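Luciferase-like monooxygenase (Streptomyces bottropensis, PDB 4US5) probably acts as a flavin-dependent monooxygenase of the bacterial luciferase family, using molecular oxygen to oxidise an organic substrate. Local coordinates at residues F281-Y286 / T299-A304; R145-L148 / G153-F156; I29-L34 / E41-A46; M250-V255 / P271-L276; A208-G213 / P217-I222. All blocks are in the same frame, centred on the assembly; numbering follows the deposited sequence. Where two conformers were deposited one is given.

Contact 1: F281-Y286 / T299-A304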
# COMPACT_ATOMS: atom_id res chain seq x y z
N PHE B 281 18.09 27.64 -20.06
CA PHE B 281 18.50 26.35 -20.55
C PHE B 281 18.11 26.27 -22.02
O PHE B 281 17.41 27.13 -22.53
CB PHE B 281 17.81 25.23 -19.75
CG PHE B 281 17.93 25.40 -18.25
CD1 PHE B 281 19.12 25.13 -17.61
CD2 PHE B 281 16.86 25.91 -17.51
CE1 PHE B 281 19.26 25.31 -16.25
CE2 PHE B 281 16.98 26.06 -16.14
CZ PHE B 281 18.18 25.75 -15.50
N GLU B 282 18.49 25.19 -22.67
CA GLU B 282 18.07 24.98 -24.03
C GLU B 282 16.53 25.02 -24.13
O GLU B 282 15.95 25.68 -24.99
CB GLU B 282 18.60 23.66 -24.56
CG GLU B 282 18.10 23.38 -25.97
CD GLU B 282 18.66 22.13 -26.59
OE1 GLU B 282 19.25 21.29 -25.88
OE2 GLU B 282 18.43 21.99 -27.79
N TRP B 283 15.87 24.28 -23.24
CA TRP B 283 14.43 24.21 -23.20
C TRP B 283 13.94 24.79 -21.88
O TRP B 283 14.61 24.65 -20.86
CB TRP B 283 13.95 22.77 -23.35
CG TRP B 283 14.36 22.14 -24.64
CD1 TRP B 283 14.13 22.63 -25.89
CD2 TRP B 283 15.03 20.90 -24.81
NE1 TRP B 283 14.62 21.78 -26.83
CE2 TRP B 283 15.17 20.69 -26.19
CE3 TRP B 283 15.51 19.92 -23.93
CZ2 TRP B 283 15.78 19.55 -26.72
CZ3 TRP B 283 16.08 18.78 -24.47
CH2 TRP B 283 16.22 18.62 -25.85
N PRO B 284 12.73 25.39 -21.88
CA PRO B 284 12.27 25.96 -20.61
C PRO B 284 12.14 24.86 -19.54
O PRO B 284 11.70 23.76 -19.86
CB PRO B 284 10.90 26.56 -20.96
CG PRO B 284 10.52 26.00 -22.28
CD PRO B 284 11.75 25.52 -22.96
N ARG B 285 12.45 25.18 -18.30
CA ARG B 285 12.32 24.21 -17.23
C ARG B 285 10.86 23.70 -17.13
O ARG B 285 10.61 22.49 -17.00
CB ARG B 285 12.72 24.80 -15.90
CG ARG B 285 12.67 23.77 -14.77
CD ARG B 285 12.77 24.39 -13.41
NE ARG B 285 14.13 24.86 -13.15
CZ ARG B 285 15.12 24.09 -12.71
NH1 ARG B 285 14.94 22.81 -12.50
NH2 ARG B 285 16.31 24.62 -12.50
N TYR B 286 9.94 24.65 -17.16
CA TYR B 286 8.52 24.38 -17.12
C TYR B 286 7.90 24.90 -18.41
O TYR B 286 8.17 26.03 -18.84
CB TYR B 286 7.88 25.10 -15.93
CG TYR B 286 8.49 24.77 -14.59
CD1 TYR B 286 8.98 23.51 -14.29
CD2 TYR B 286 8.56 25.74 -13.59
CE1 TYR B 286 9.50 23.22 -13.05
CE2 TYR B 286 9.08 25.45 -12.33
CZ TYR B 286 9.56 24.21 -12.08
OH TYR B 286 10.08 23.90 -10.86
N THR B 299 6.96 18.68 -28.60
CA THR B 299 7.30 17.82 -29.73
C THR B 299 8.80 17.96 -30.11
O THR B 299 9.47 16.97 -30.37
CB THR B 299 6.38 18.09 -30.93
OG1 THR B 299 5.04 17.74 -30.58
CG2 THR B 299 6.80 17.24 -32.13
N LYS B 300 9.30 19.19 -30.12
CA LYS B 300 10.74 19.43 -30.36
C LYS B 300 11.56 18.66 -29.34
O LYS B 300 12.57 18.01 -29.69
CB LYS B 300 11.06 20.91 -30.25
CG LYS B 300 10.57 21.79 -31.40
CD LYS B 300 11.19 23.19 -31.32
CE LYS B 300 10.83 24.07 -32.52
NZ LYS B 300 11.24 25.50 -32.34
N MSE B 301 11.12 18.71 -28.08
CA MSE B 301 11.86 18.08 -26.99
C MSE B 301 11.82 16.59 -27.12
O MSE B 301 12.84 15.92 -26.95
CB MSE B 301 11.28 18.54 -25.64
CG MSE B 301 11.58 20.02 -25.42
SE MSE B 301 10.50 20.74 -23.98
CE MSE B 301 11.41 19.82 -22.52
N ALA B 302 10.66 16.06 -27.44
CA ALA B 302 10.53 14.62 -27.67
C ALA B 302 11.36 14.10 -28.87
O ALA B 302 12.01 13.06 -28.77
CB ALA B 302 9.08 14.24 -27.83
N ASP B 303 11.35 14.84 -29.98
CA ASP B 303 12.13 14.47 -31.16
C ASP B 303 13.60 14.42 -30.80
O ASP B 303 14.30 13.47 -31.16
CB ASP B 303 11.93 15.48 -32.29
CG ASP B 303 10.59 15.38 -32.95
OD1 ASP B 303 9.90 14.37 -32.78
OD2 ASP B 303 10.20 16.33 -33.65
N ALA B 304 14.07 15.44 -30.08
CA ALA B 304 15.48 15.54 -29.74
C ALA B 304 15.96 14.45 -28.80
O ALA B 304 17.10 14.00 -28.91
CB ALA B 304 15.79 16.91 -29.17
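Trp283, on the loop leading to strand 286-289, lays its indole against Met301 and Ala304 of helix 291-305, and no hydrogen bond joins the two segments. The first kind of contact is CH-pi. Met301 CG sits over one face of the indole, 3.5 Å from the centroid of the five-membered ring and only 6° off its normal, so its hydrogens meet the pi cloud of the pyrrole half. The second is a Met-aromatic contact: Met301, a selenomethionine, carries SE 4.6 Å from the same Trp283 centroid, but obliquely, at 28° from the normal. Extended at chi2 and bent at chi3 (71°), the chain turns back toward the root of the indole, where Met301 CE lies 4.0 Å from Trp283 CB; the two side chains thus run past each other in opposite directions. The third is plain apolar contact at the rim of the benzene half, where Ala304 CB approaches Trp283 CZ2 to 3.6 Å, near the plane of the ring. The opposite face of the indole is met by Glu282 CD, at 3.8 Å from the plane, while OE2 of that carboxylate forms a salt bridge with Arg200. Helix 199-209 also reaches the indole through Thr199 and Arg200, and Met301 continues inward to Leu223 and Val225 of strand 221-229, placing this buried contact between two barrel helices and the sheet.

Contact 2: R145-L148 / G153-F156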
# COMPACT_ATOMS: atom_id res chain seq x y z
N ARG B 145 15.21 -6.83 -8.86
CA ARG B 145 14.97 -7.58 -10.11
C ARG B 145 15.07 -9.09 -9.85
O ARG B 145 14.25 -9.85 -10.35
CB ARG B 145 15.96 -7.08 -11.19
CG ARG B 145 15.76 -7.48 -12.63
CD ARG B 145 16.93 -6.90 -13.43
NE ARG B 145 16.52 -6.12 -14.58
CZ ARG B 145 17.36 -5.40 -15.33
NH1 ARG B 145 18.65 -5.36 -15.05
NH2 ARG B 145 16.89 -4.74 -16.38
N ALA B 146 16.00 -9.51 -9.00
CA ALA B 146 16.16 -10.91 -8.63
C ALA B 146 14.97 -11.41 -7.82
O ALA B 146 14.47 -12.51 -8.04
CB ALA B 146 17.45 -11.12 -7.85
N TYR B 147 14.47 -10.59 -6.90
CA TYR B 147 13.29 -11.01 -6.14
C TYR B 147 12.06 -11.13 -7.02
O TYR B 147 11.19 -11.97 -6.79
CB TYR B 147 13.01 -10.06 -4.99
CG TYR B 147 13.97 -10.20 -3.82
CD1 TYR B 147 14.21 -11.43 -3.23
CD2 TYR B 147 14.55 -9.09 -3.27
CE1 TYR B 147 15.02 -11.54 -2.13
CE2 TYR B 147 15.38 -9.18 -2.18
CZ TYR B 147 15.63 -10.41 -1.63
OH TYR B 147 16.42 -10.48 -0.56
N LEU B 148 11.99 -10.32 -8.05
CA LEU B 148 10.89 -10.38 -9.00
C LEU B 148 11.03 -11.52 -10.03
O LEU B 148 10.15 -11.73 -10.84
CB LEU B 148 10.73 -9.02 -9.73
CG LEU B 148 10.25 -7.89 -8.81
CD1 LEU B 148 10.36 -6.55 -9.52
CD2 LEU B 148 8.80 -8.14 -8.38
N GLY B 153 16.50 -18.85 -7.86
CA GLY B 153 17.16 -19.83 -7.00
C GLY B 153 17.27 -19.40 -5.55
O GLY B 153 18.14 -19.87 -4.82
N LEU B 154 16.37 -18.53 -5.11
CA LEU B 154 16.35 -18.09 -3.72
C LEU B 154 15.82 -19.20 -2.82
O LEU B 154 15.01 -20.00 -3.25
CB LEU B 154 15.49 -16.84 -3.58
CG LEU B 154 16.14 -15.55 -4.09
CD1 LEU B 154 15.07 -14.50 -4.35
CD2 LEU B 154 17.17 -15.06 -3.09
N PRO B 155 16.27 -19.23 -1.56
CA PRO B 155 15.77 -20.27 -0.65
C PRO B 155 14.28 -20.12 -0.21
O PRO B 155 13.78 -20.98 0.51
CB PRO B 155 16.69 -20.13 0.57
CG PRO B 155 17.19 -18.73 0.53
CD PRO B 155 17.27 -18.36 -0.92
N PHE B 156 13.59 -19.07 -0.65
CA PHE B 156 12.19 -18.88 -0.29
C PHE B 156 11.44 -18.25 -1.45
O PHE B 156 12.05 -17.73 -2.38
CB PHE B 156 12.08 -18.02 0.99
CG PHE B 156 12.81 -16.70 0.91
CD1 PHE B 156 12.28 -15.65 0.19
CD2 PHE B 156 14.03 -16.52 1.55
CE1 PHE B 156 12.95 -14.45 0.10
CE2 PHE B 156 14.71 -15.31 1.47
CZ PHE B 156 14.16 -14.26 0.74
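Tyr147, in the last turn of helix 134-147, reaches from the helix to Leu154 and Phe156 of the loop that follows. Its CB leaves the helix beside the contact, and with CG anti to the carbonyl carbon (chi1 -74°) the ring swings across to the loop. Beyond CG, the ring makes the contact with one of its two ortho-meta flanks. CD1 takes the closest touch, 3.4 Å from Leu154 CD1, the two side chains crossing at about a right angle. The next atom along, CE1, is shared: the same methyl, Leu154 CD1, lies 3.7 Å from it, and Phe156 CZ stands 4.0 Å away, so this flank of the Tyr147 ring has an aliphatic neighbour to one side of its plane and an aromatic one to the other, both approaching obliquely. In this TIM-barrel protein the two segments lie on the long connection between helix 134-147 and strand 167-172, where the chain doubles back over the helix end it has just left. Leu154 CD1 also comes within 4.2 Å of Ala146 O, a carbonyl that accepts a hydrogen bond from Ser152 OG. Tyr147 and Phe156 both rest on Leu88 of helix 87-100, and each also packs on the second subunit, Tyr147 on its Ala122 and Phe156 on its Val119.

Contact 3: I29-L34 / E41-A46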
# COMPACT_ATOMS: atom_id res chain seq x y z
N ILE B 29 -7.20 10.93 -7.68
CA ILE B 29 -8.12 9.94 -8.23
C ILE B 29 -8.94 10.48 -9.40
O ILE B 29 -9.07 9.81 -10.44
CB ILE B 29 -9.05 9.43 -7.10
CG1 ILE B 29 -8.22 8.70 -6.05
CG2 ILE B 29 -10.13 8.51 -7.65
CD1 ILE B 29 -8.95 8.44 -4.73
N GLU B 30 -9.46 11.69 -9.25
CA GLU B 30 -10.20 12.35 -10.29
C GLU B 30 -9.36 12.55 -11.56
O GLU B 30 -9.81 12.26 -12.70
CB GLU B 30 -10.69 13.72 -9.83
CG GLU B 30 -11.71 14.30 -10.80
CD GLU B 30 -12.33 15.61 -10.35
OE1 GLU B 30 -11.82 16.25 -9.38
OE2 GLU B 30 -13.34 16.02 -11.02
N LEU B 31 -8.13 12.96 -11.37
CA LEU B 31 -7.22 13.14 -12.51
C LEU B 31 -6.91 11.82 -13.18
O LEU B 31 -6.88 11.72 -14.41
CB LEU B 31 -5.95 13.86 -12.09
CG LEU B 31 -4.91 14.06 -13.18
CD1 LEU B 31 -5.45 14.88 -14.33
CD2 LEU B 31 -3.66 14.71 -12.58
N ALA B 32 -6.70 10.76 -12.39
CA ALA B 32 -6.44 9.45 -12.95
C ALA B 32 -7.63 8.91 -13.78
O ALA B 32 -7.42 8.34 -14.82
CB ALA B 32 -6.09 8.47 -11.86
N ARG B 33 -8.84 9.09 -13.28
CA ARG B 33 -10.04 8.68 -14.03
C ARG B 33 -10.12 9.45 -15.37
O ARG B 33 -10.36 8.86 -16.43
CB ARG B 33 -11.29 8.94 -13.21
CG ARG B 33 -11.50 8.00 -12.03
CD ARG B 33 -12.86 8.41 -11.44
NE ARG B 33 -13.21 7.77 -10.19
CZ ARG B 33 -13.39 8.42 -9.05
NH1 ARG B 33 -13.20 9.74 -8.98
NH2 ARG B 33 -13.73 7.75 -7.96
N LEU B 34 -9.84 10.74 -15.32
CA LEU B 34 -9.81 11.56 -16.56
C LEU B 34 -8.75 11.06 -17.52
O LEU B 34 -9.02 10.84 -18.71
CB LEU B 34 -9.62 13.02 -16.23
CG LEU B 34 -9.57 13.96 -17.45
CD1 LEU B 34 -10.91 13.92 -18.22
CD2 LEU B 34 -9.28 15.36 -17.02
N GLU B 41 -1.22 7.00 -21.30
CA GLU B 41 -0.61 5.67 -21.24
C GLU B 41 -0.47 5.11 -19.84
O GLU B 41 -0.80 3.94 -19.60
CB GLU B 41 0.79 5.64 -21.87
CG GLU B 41 0.84 6.10 -23.29
CD GLU B 41 0.06 5.22 -24.24
OE1 GLU B 41 0.04 3.96 -24.03
OE2 GLU B 41 -0.60 5.82 -25.13
N ARG B 42 0.05 5.93 -18.91
CA ARG B 42 0.30 5.51 -17.52
C ARG B 42 0.10 6.68 -16.57
O ARG B 42 0.20 7.85 -16.96
CB ARG B 42 1.68 4.89 -17.33
CG ARG B 42 2.88 5.84 -17.44
CD ARG B 42 4.19 5.11 -17.70
NE ARG B 42 4.29 4.60 -19.07
CZ ARG B 42 4.49 3.32 -19.41
NH1 ARG B 42 4.55 2.35 -18.50
NH2 ARG B 42 4.61 2.99 -20.69
N PHE B 43 -0.15 6.34 -15.32
CA PHE B 43 -0.36 7.31 -14.26
C PHE B 43 0.60 6.90 -13.15
O PHE B 43 0.45 5.82 -12.56
CB PHE B 43 -1.80 7.24 -13.78
CG PHE B 43 -2.16 8.35 -12.80
CD1 PHE B 43 -1.83 8.25 -11.45
CD2 PHE B 43 -2.80 9.48 -13.23
CE1 PHE B 43 -2.15 9.25 -10.58
CE2 PHE B 43 -3.14 10.48 -12.35
CZ PHE B 43 -2.82 10.36 -11.02
N TRP B 44 1.60 7.73 -12.89
CA TRP B 44 2.55 7.44 -11.86
C TRP B 44 2.33 8.31 -10.64
O TRP B 44 2.01 9.49 -10.77
CB TRP B 44 3.97 7.67 -12.39
CG TRP B 44 4.49 6.59 -13.23
CD1 TRP B 44 3.89 5.41 -13.55
CD2 TRP B 44 5.73 6.61 -13.93
NE1 TRP B 44 4.70 4.67 -14.36
CE2 TRP B 44 5.86 5.37 -14.60
CE3 TRP B 44 6.78 7.53 -14.02
CZ2 TRP B 44 6.93 5.05 -15.41
CZ3 TRP B 44 7.87 7.21 -14.82
CH2 TRP B 44 7.96 5.97 -15.47
N VAL B 45 2.59 7.75 -9.48
CA VAL B 45 2.49 8.47 -8.21
C VAL B 45 3.90 8.58 -7.61
O VAL B 45 4.58 7.55 -7.43
CB VAL B 45 1.56 7.75 -7.23
CG1 VAL B 45 1.43 8.53 -5.91
CG2 VAL B 45 0.19 7.54 -7.84
N ALA B 46 4.31 9.80 -7.24
CA ALA B 46 5.64 10.09 -6.72
C ALA B 46 5.65 9.93 -5.19
O ALA B 46 4.60 9.90 -4.55
CB ALA B 46 6.10 11.46 -7.14
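Phe43 of strand 42-45 presses its ring against Ala32 and Leu31 of helix 21-38, a contact within the beta-alpha-beta unit formed by strand 6-11, helix 21-38 and strand 42-45. The main interaction is CH-pi: Ala32 CB stands 3.7 Å from the centroid of the Phe43 ring and 16° off its normal, so the methyl faces the pi cloud. The helix backbone also comes close, Ala32 CA lying 3.5 Å from Phe43 CE2. The small side chain is consistent with the close approach here, 6.6 Å between Ala32 CA and Phe43 CA. Apolar contact at the ring's rim comes from Leu31, whose CG lies near the ring plane, 4.1 Å from Phe43 CE2. The phenyl reaches the helix because CG stands opposite the backbone N about the first torsion (chi1 -172°), continuing the direction in which CB already points. Ile66 of helix 59-68 touches both Ala32 and Phe43, and Val9 of strand 6-11 also meets the ring. With all three touching residues buried and no hydrogen bond between the segments, helix and strand are held here by dispersion and the exclusion of water, without directional polar bonds.

Contact 4: M250-V255 / P271-L276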
# COMPACT_ATOMS: atom_id res chain seq x y z
N MSE B 250 10.09 29.75 -2.02
CA MSE B 250 11.05 28.73 -1.59
C MSE B 250 12.46 29.29 -1.57
O MSE B 250 13.25 28.94 -0.69
CB MSE B 250 10.99 27.49 -2.47
CG MSE B 250 9.64 26.75 -2.37
SE MSE B 250 9.40 25.84 -0.63
CE MSE B 250 10.59 24.27 -0.89
N SER B 251 12.79 30.17 -2.51
CA SER B 251 14.14 30.74 -2.55
C SER B 251 14.40 31.61 -1.33
O SER B 251 15.55 31.86 -0.98
CB SER B 251 14.38 31.56 -3.84
OG SER B 251 13.68 32.79 -3.86
N GLN B 252 13.33 32.07 -0.67
CA GLN B 252 13.43 32.92 0.53
C GLN B 252 13.21 32.13 1.84
O GLN B 252 13.14 32.72 2.92
CB GLN B 252 12.41 34.04 0.43
CG GLN B 252 12.61 34.96 -0.76
CD GLN B 252 11.47 35.90 -0.96
OE1 GLN B 252 10.36 35.50 -1.32
NE2 GLN B 252 11.72 37.16 -0.68
N GLY B 253 13.10 30.81 1.73
CA GLY B 253 12.83 29.93 2.88
C GLY B 253 11.39 29.97 3.38
O GLY B 253 11.12 29.57 4.50
N ASP B 254 10.49 30.43 2.53
CA ASP B 254 9.08 30.59 2.84
C ASP B 254 8.39 29.35 2.28
O ASP B 254 8.09 29.28 1.08
CB ASP B 254 8.59 31.87 2.21
CG ASP B 254 7.11 32.12 2.41
OD1 ASP B 254 6.45 31.36 3.13
OD2 ASP B 254 6.62 33.09 1.80
N VAL B 255 8.12 28.39 3.17
CA VAL B 255 7.55 27.09 2.79
C VAL B 255 6.08 27.04 3.09
O VAL B 255 5.66 26.92 4.24
CB VAL B 255 8.28 25.94 3.56
CG1 VAL B 255 7.73 24.57 3.13
CG2 VAL B 255 9.78 26.02 3.29
N PRO B 271 8.40 43.71 -7.45
CA PRO B 271 9.82 43.39 -7.42
C PRO B 271 10.13 42.24 -6.46
O PRO B 271 9.45 42.08 -5.44
CB PRO B 271 10.47 44.69 -6.92
CG PRO B 271 9.49 45.77 -7.25
CD PRO B 271 8.13 45.14 -7.18
N GLY B 272 11.14 41.44 -6.79
CA GLY B 272 11.51 40.31 -5.94
C GLY B 272 12.18 39.19 -6.72
O GLY B 272 12.27 39.25 -7.93
N PRO B 273 12.67 38.18 -6.01
CA PRO B 273 13.26 37.04 -6.68
C PRO B 273 12.30 36.44 -7.71
O PRO B 273 11.08 36.34 -7.47
CB PRO B 273 13.53 36.05 -5.54
CG PRO B 273 13.51 36.86 -4.28
CD PRO B 273 12.56 37.97 -4.55
N ASP B 274 12.84 36.09 -8.87
CA ASP B 274 12.13 35.28 -9.86
C ASP B 274 13.14 34.26 -10.39
O ASP B 274 13.69 34.43 -11.49
CB ASP B 274 11.57 36.17 -10.96
CG ASP B 274 10.55 35.46 -11.84
OD1 ASP B 274 10.56 34.20 -11.87
OD2 ASP B 274 9.76 36.15 -12.48
N PRO B 275 13.45 33.23 -9.58
CA PRO B 275 14.41 32.21 -9.95
C PRO B 275 14.13 31.61 -11.33
O PRO B 275 15.07 31.34 -12.07
CB PRO B 275 14.24 31.13 -8.88
CG PRO B 275 13.63 31.81 -7.73
CD PRO B 275 12.82 32.94 -8.27
N LEU B 276 12.86 31.45 -11.69
CA LEU B 276 12.54 30.82 -12.98
C LEU B 276 12.88 31.75 -14.16
O LEU B 276 13.24 31.29 -15.25
CB LEU B 276 11.07 30.43 -13.03
CG LEU B 276 10.64 29.44 -11.96
CD1 LEU B 276 9.16 29.17 -12.08
CD2 LEU B 276 11.46 28.15 -12.06
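Ser251 and Gln252, where helix 233-251 gives out, meet Pro273 and Pro275 of the loop before strand 286-289. The helix ends in a Schellman motif, with Gly253 at positive phi as its C-prime residue, and the contact lies on the flank of this cap. Going along the chain, Ser251 comes first, its CB directed at the loop and lodged near both prolines. Its OG occupies the crowded position between the backbone N and the carbonyl carbon (chi1 72°), which leaves it hydrogen-bonded back to Arg248 O, one turn earlier, and at the same time 3.7 Å from Pro273 CB. Behind it, Ser251 CB lies 4.0 Å from Pro275 CG. The meeting is thus one of van der Waals surfaces, the hydroxyl being engaged within its own helix. Gln252 follows with an extended chain that crosses the side chain of Pro273 at about a right angle; its CG comes to 4.1 Å from Pro273 CG. Polar links to this loop come from farther back in the helix, where Arg248 NE donates to Pro273 O and Arg244 forms a salt bridge with Asp274. At Gly253 the chain turns away from the prolines. There the two capping bonds close, the outer one from Asp254 N to Arg249 O. The inner one runs from Gly253 N to Met250 O, at 3.1 Å.

Contact 5: A208-G213 / P217-I222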
# COMPACT_ATOMS: atom_id res chain seq x y z
N ALA B 208 22.69 5.93 -26.39
CA ALA B 208 24.02 5.51 -26.90
C ALA B 208 24.63 4.33 -26.12
O ALA B 208 25.11 3.37 -26.72
CB ALA B 208 24.97 6.67 -26.88
N ALA B 209 24.57 4.39 -24.79
CA ALA B 209 25.14 3.38 -23.91
C ALA B 209 24.23 2.16 -23.66
O ALA B 209 24.62 1.21 -22.97
CB ALA B 209 25.54 4.02 -22.59
N PHE B 210 23.02 2.16 -24.22
CA PHE B 210 22.03 1.15 -23.87
C PHE B 210 22.56 -0.26 -24.13
O PHE B 210 22.98 -0.58 -25.24
CB PHE B 210 20.72 1.36 -24.64
CG PHE B 210 19.58 0.50 -24.14
CD1 PHE B 210 18.91 0.81 -22.96
CD2 PHE B 210 19.18 -0.61 -24.86
CE1 PHE B 210 17.87 0.02 -22.50
CE2 PHE B 210 18.14 -1.41 -24.41
CZ PHE B 210 17.47 -1.08 -23.23
N VAL B 211 22.42 -1.12 -23.12
CA VAL B 211 22.66 -2.56 -23.24
C VAL B 211 21.35 -3.30 -22.99
O VAL B 211 20.82 -3.23 -21.89
CB VAL B 211 23.68 -3.02 -22.21
CG1 VAL B 211 23.89 -4.53 -22.29
CG2 VAL B 211 24.98 -2.27 -22.38
N PRO B 212 20.83 -4.02 -23.99
CA PRO B 212 19.57 -4.73 -23.84
C PRO B 212 19.49 -5.55 -22.55
O PRO B 212 20.46 -6.19 -22.17
CB PRO B 212 19.54 -5.64 -25.08
CG PRO B 212 20.28 -4.84 -26.11
CD PRO B 212 21.36 -4.12 -25.37
N GLY B 213 18.34 -5.46 -21.89
CA GLY B 213 18.06 -6.25 -20.68
C GLY B 213 16.87 -7.17 -20.86
O GLY B 213 16.29 -7.22 -21.95
N PRO B 217 14.61 -5.03 -25.18
CA PRO B 217 15.62 -5.15 -26.24
C PRO B 217 16.14 -3.82 -26.76
O PRO B 217 17.23 -3.78 -27.32
CB PRO B 217 14.87 -5.88 -27.34
CG PRO B 217 13.46 -5.48 -27.16
CD PRO B 217 13.28 -5.42 -25.66
N SER B 218 15.35 -2.76 -26.61
CA SER B 218 15.73 -1.42 -27.11
C SER B 218 15.46 -0.34 -26.03
O SER B 218 14.69 -0.59 -25.08
CB SER B 218 14.95 -1.14 -28.39
OG SER B 218 13.57 -1.32 -28.17
N PRO B 219 16.10 0.83 -26.15
CA PRO B 219 15.86 1.91 -25.18
C PRO B 219 14.38 2.25 -25.10
O PRO B 219 13.68 2.21 -26.10
CB PRO B 219 16.66 3.09 -25.74
CG PRO B 219 17.68 2.47 -26.65
CD PRO B 219 17.04 1.25 -27.21
N ARG B 220 13.89 2.55 -23.90
CA ARG B 220 12.51 2.96 -23.71
C ARG B 220 12.51 4.26 -22.88
O ARG B 220 12.39 4.22 -21.68
CB ARG B 220 11.75 1.86 -22.98
CG ARG B 220 11.69 0.54 -23.75
CD ARG B 220 10.56 0.48 -24.78
NE ARG B 220 9.35 1.15 -24.31
CZ ARG B 220 8.52 0.66 -23.39
NH1 ARG B 220 8.76 -0.52 -22.83
NH2 ARG B 220 7.44 1.34 -23.03
N PRO B 221 12.71 5.40 -23.55
CA PRO B 221 12.82 6.67 -22.85
C PRO B 221 11.48 7.40 -22.68
O PRO B 221 10.71 7.54 -23.64
CB PRO B 221 13.80 7.48 -23.75
CG PRO B 221 14.01 6.67 -25.00
CD PRO B 221 13.03 5.55 -24.98
N ILE B 222 11.26 7.91 -21.48
CA ILE B 222 10.19 8.84 -21.18
C ILE B 222 10.83 10.15 -20.73
O ILE B 222 11.82 10.14 -19.99
CB ILE B 222 9.31 8.29 -20.01
CG1 ILE B 222 8.44 7.15 -20.55
CG2 ILE B 222 8.46 9.38 -19.39
CD1 ILE B 222 7.52 6.54 -19.51
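Phe210 turns one face of its ring to Pro219 N, with Ser218 C alongside, approaching obliquely. Pro219 N lies 3.5 Å from the plane of the ring, displaced toward its rim, and the proline ring follows along the same face, with Pro219 CD 4.1 Å from the Phe210 centroid and 28° off the normal, a CH-pi contact. Pro219 CG reaches back to the root of the phenyl, 3.7 Å from Phe210 CG. At the far end of the ring the partner is Ser218: its C is 3.3 Å from Phe210 CE2, and its O is 3.4 Å from Phe210 CZ. Phe210 gains this reach because its CG points opposite to its own backbone N (chi1 -170°), with CB already aimed at the other segment. The two segments belong to the beta-alpha-beta crossover of strand 188-191, helix 199-209 and strand 221-229 in the TIM-barrel fold. After the helix the chain runs out through Phe210 to Gly213 and returns by Pro217 to Pro219, the two directions 141° apart, and the phenyl, carried by the outgoing arm, packs against the returning one. Nearer the bend, Pro212 CG approaches the returning arm, 3.4 Å from Pro217 O. That carbonyl oxygen also lies near the plane of the Phe210 ring, at its edge, 3.9 Å from CE2. Farther toward the strand, Pro219 packs on Tyr206 of helix 199-209, whose OH is hydrogen-bonded to Arg220 N.

Along the chain the contacts follow in series: contact 3, then contact 2, contact 5, contact 4 and contact 1. Contacts 3 and 5 reach the same parallel sheet and touch, Ile222 CD1 packing on Trp44 CH2 at 4.1 Å. Strand 221-229, entered from contact 5, is followed directly by helix 233-251, which ends at contact 4. Contacts 4 and 1 meet through Leu276, whose CD2 lies 3.6 Å from Tyr286 CE2. Contact 2 comes within about 5 Å of contact 5 at the nearest atoms without touching it, yet its centre is about 48 Å from that of contact 4, across the chain's centre. Contacts 2 and 3 both reach the second subunit; contacts 1, 4 and 5 do not.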